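Local coordinates for dual specificity protein phosphatase 18 (Homo sapiens, PDB 2ESB) that dephosphorylates synthetic MAP kinase peptides, preferring phosphotyrosine and doubly phosphorylated forms over phosphothreonine, at residues L27-G32 with A113-Y118. Sequence-based numbering, arbitrary orientation.
Sequences LYISNG and ALCLAY
Leu27 and Cys115 meet because each sends its gamma atom anti to the backbone N: chi1 of 180° carries the Leu27 isobutyl group out from strand 27-30, and chi1 of 174° leads the Cys115 sulfur from helix 110-122 toward the strand. Methyl CD2 of Leu27 comes to 3.9 Å from Cys115 SG. The same methyl lies 3.6 Å from Tyr118 CD2, approaching the ring obliquely, while the two side chains run past each other in opposite directions. Ile29, two residues along the strand and thus on the same side of the sheet, has an extended CG1 branch (chi2 174°) that brings CD1 to 3.6 Å from Cys115 CB and 3.7 Å from SG. Two aliphatic methyls thus flank the sulfur, and the contact across the segments is van der Waals. Leucine and beta-branched isoleucine suit a buried strand face: one Leu27 methyl serves both sulfur and ring, and Ile29 reaches the helix with its longer branch. Cysteine is short enough to sit where the helix comes nearest the strand, with CA atoms of Ile29 and Cys115 7.9 Å apart, and apolar enough for a buried position. Tyr118, one helical turn on, offers a broad ring, and its side chain also touches Ile90 and Glu94 of helix 83-95. The axes of strand 27-30 and helical segment 113-118 approach to 9.9 Å. The side chain of Ile29 lies about 6 Å from that of Cys104, the predicted phosphocysteine nucleophile. This is the helix-on-sheet core of the protein tyrosine phosphatase fold, in which the helix after the phosphate-binding loop packs against one face of the central sheet, almost antiparallel to strand 27-30.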
ATOM      1  N   LEU A  27      -9.552  -0.685  -5.041  1.00 10.57           N
ATOM      2  CA  LEU A  27      -8.193  -0.286  -4.704  1.00 10.27           C
ATOM      3  C   LEU A  27      -7.201  -0.747  -5.750  1.00 11.09           C
ATOM      4  O   LEU A  27      -7.281  -1.882  -6.229  1.00 11.90           O
ATOM      5  CB  LEU A  27      -7.793  -0.855  -3.347  1.00 12.07           C
ATOM      6  CG  LEU A  27      -6.372  -0.502  -2.889  1.00 12.86           C
ATOM      7  CD1 LEU A  27      -6.265   1.004  -2.646  1.00  8.10           C
ATOM      8  CD2 LEU A  27      -6.049  -1.286  -1.605  1.00 10.31           C
ATOM      9  N   TYR A  28      -6.276   0.146  -6.095  1.00  7.90           N
ATOM     10  CA  TYR A  28      -5.224  -0.116  -7.078  1.00  9.94           C
ATOM     11  C   TYR A  28      -3.878   0.376  -6.541  1.00 14.09           C
ATOM     12  O   TYR A  28      -3.827   1.240  -5.662  1.00 12.38           O
ATOM     13  CB  TYR A  28      -5.496   0.643  -8.379  1.00 10.02           C
ATOM     14  CG  TYR A  28      -6.807   0.331  -9.070  1.00 10.71           C
ATOM     15  CD1 TYR A  28      -8.017   0.762  -8.531  1.00 12.66           C
ATOM     16  CD2 TYR A  28      -6.830  -0.356 -10.288  1.00 15.08           C
ATOM     17  CE1 TYR A  28      -9.223   0.528  -9.186  1.00 14.64           C
ATOM     18  CE2 TYR A  28      -8.039  -0.601 -10.959  1.00 12.66           C
ATOM     19  CZ  TYR A  28      -9.226  -0.154 -10.397  1.00 14.18           C
ATOM     20  OH  TYR A  28     -10.420  -0.381 -11.029  1.00 16.13           O
ATOM     21  N   ILE A  29      -2.791  -0.164  -7.083  1.00 11.13           N
ATOM     22  CA  ILE A  29      -1.443   0.269  -6.706  1.00 12.32           C
ATOM     23  C   ILE A  29      -0.679   0.566  -7.998  1.00 12.81           C
ATOM     24  O   ILE A  29      -0.851  -0.136  -8.997  1.00 15.15           O
ATOM     25  CB  ILE A  29      -0.633  -0.822  -5.974  1.00 14.10           C
ATOM     26  CG1 ILE A  29      -1.267  -1.166  -4.625  1.00 18.88           C
ATOM     27  CG2 ILE A  29       0.791  -0.325  -5.757  1.00 12.74           C
ATOM     28  CD1 ILE A  29      -0.574  -2.354  -3.936  1.00 17.01           C
ATOM     29  N   SER A  30       0.168   1.588  -7.993  1.00 10.18           N
ATOM     30  CA  SER A  30       0.940   1.891  -9.201  1.00 13.76           C
ATOM     31  C   SER A  30       2.204   2.662  -8.880  1.00 15.22           C
ATOM     32  O   SER A  30       2.457   3.020  -7.723  1.00 14.18           O
ATOM     33  CB  SER A  30       0.104   2.720 -10.193  1.00 12.29           C
ATOM     34  OG  SER A  30       0.140   4.105  -9.854  1.00 13.91           O
ATOM     35  N   ASN A  31       3.011   2.911  -9.905  1.00 16.36           N
ATOM     36  CA  ASN A  31       4.221   3.692  -9.714  1.00 14.01           C
ATOM     37  C   ASN A  31       3.838   5.160  -9.950  1.00 16.51           C
ATOM     38  O   ASN A  31       2.664   5.473 -10.194  1.00 13.19           O
ATOM     39  CB  ASN A  31       5.320   3.246 -10.685  1.00 10.27           C
ATOM     40  CG  ASN A  31       4.971   3.522 -12.125  1.00 17.31           C
ATOM     41  OD1 ASN A  31       3.872   3.981 -12.431  1.00 13.50           O
ATOM     42  ND2 ASN A  31       5.908   3.243 -13.025  1.00 18.23           N
ATOM     43  N   GLY A  32       4.817   6.059  -9.874  1.00 12.71           N
ATOM     44  CA  GLY A  32       4.536   7.472 -10.056  1.00 15.78           C
ATOM     45  C   GLY A  32       4.141   7.901 -11.455  1.00 19.59           C
ATOM     46  O   GLY A  32       3.425   8.888 -11.626  1.00 17.22           O
ATOM     47  N   ALA A 113       2.980  -1.329   1.362  1.00 13.91           N
ATOM     48  CA  ALA A 113       2.814  -1.520   2.801  1.00 16.74           C
ATOM     49  C   ALA A 113       1.454  -1.027   3.277  1.00 13.05           C
ATOM     50  O   ALA A 113       0.804  -1.677   4.107  1.00 14.44           O
ATOM     51  CB  ALA A 113       3.930  -0.799   3.562  1.00 13.66           C
ATOM     52  N   LEU A 114       1.009   0.120   2.767  1.00 15.99           N
ATOM     53  CA  LEU A 114      -0.298   0.632   3.184  1.00 15.80           C
ATOM     54  C   LEU A 114      -1.407  -0.283   2.674  1.00 17.13           C
ATOM     55  O   LEU A 114      -2.427  -0.476   3.343  1.00 11.75           O
ATOM     56  CB  LEU A 114      -0.519   2.065   2.684  1.00 10.03           C
ATOM     57  CG  LEU A 114       0.340   3.122   3.394  1.00 15.45           C
ATOM     58  CD1 LEU A 114      -0.184   4.502   3.086  1.00 14.38           C
ATOM     59  CD2 LEU A 114       0.295   2.906   4.900  1.00 19.04           C
ATOM     60  N   CYS A 115      -1.198  -0.851   1.490  1.00 15.09           N
ATOM     61  CA  CYS A 115      -2.172  -1.767   0.918  1.00 12.64           C
ATOM     62  C   CYS A 115      -2.306  -3.000   1.822  1.00 16.91           C
ATOM     63  O   CYS A 115      -3.419  -3.442   2.108  1.00 13.40           O
ATOM     64  CB  CYS A 115      -1.747  -2.192  -0.486  1.00 11.18           C
ATOM     65  SG  CYS A 115      -2.839  -3.470  -1.212  1.00 15.65           S
ATOM     66  N   LEU A 116      -1.174  -3.547   2.277  1.00 12.21           N
ATOM     67  CA  LEU A 116      -1.211  -4.716   3.153  1.00 15.07           C
ATOM     68  C   LEU A 116      -1.970  -4.405   4.441  1.00 13.95           C
ATOM     69  O   LEU A 116      -2.768  -5.219   4.907  1.00 13.02           O
ATOM     70  CB  LEU A 116       0.208  -5.200   3.498  1.00 10.17           C
ATOM     71  CG  LEU A 116       1.079  -5.650   2.320  1.00 19.56           C
ATOM     72  CD1 LEU A 116       2.421  -6.153   2.842  1.00 19.36           C
ATOM     73  CD2 LEU A 116       0.365  -6.749   1.524  1.00 14.45           C
ATOM     74  N   ALA A 117      -1.735  -3.223   5.006  1.00 12.11           N
ATOM     75  CA  ALA A 117      -2.414  -2.842   6.236  1.00 14.42           C
ATOM     76  C   ALA A 117      -3.914  -2.777   5.993  1.00 16.66           C
ATOM     77  O   ALA A 117      -4.713  -3.250   6.811  1.00 12.95           O
ATOM     78  CB  ALA A 117      -1.897  -1.475   6.744  1.00 13.70           C
ATOM     79  N   TYR A 118      -4.299  -2.192   4.866  1.00 13.34           N
ATOM     80  CA  TYR A 118      -5.714  -2.077   4.536  1.00  8.76           C
ATOM     81  C   TYR A 118      -6.383  -3.445   4.398  1.00 12.24           C
ATOM     82  O   TYR A 118      -7.466  -3.672   4.953  1.00 13.57           O
ATOM     83  CB  TYR A 118      -5.888  -1.278   3.241  1.00 12.75           C
ATOM     84  CG  TYR A 118      -7.270  -1.404   2.641  1.00 12.66           C
ATOM     85  CD1 TYR A 118      -8.366  -0.736   3.198  1.00 11.65           C
ATOM     86  CD2 TYR A 118      -7.492  -2.242   1.555  1.00 11.25           C
ATOM     87  CE1 TYR A 118      -9.653  -0.917   2.684  1.00 17.45           C
ATOM     88  CE2 TYR A 118      -8.764  -2.427   1.032  1.00 11.88           C
ATOM     89  CZ  TYR A 118      -9.839  -1.768   1.602  1.00 20.75           C
ATOM     90  OH  TYR A 118     -11.097  -1.995   1.105  1.00 18.49           O
TER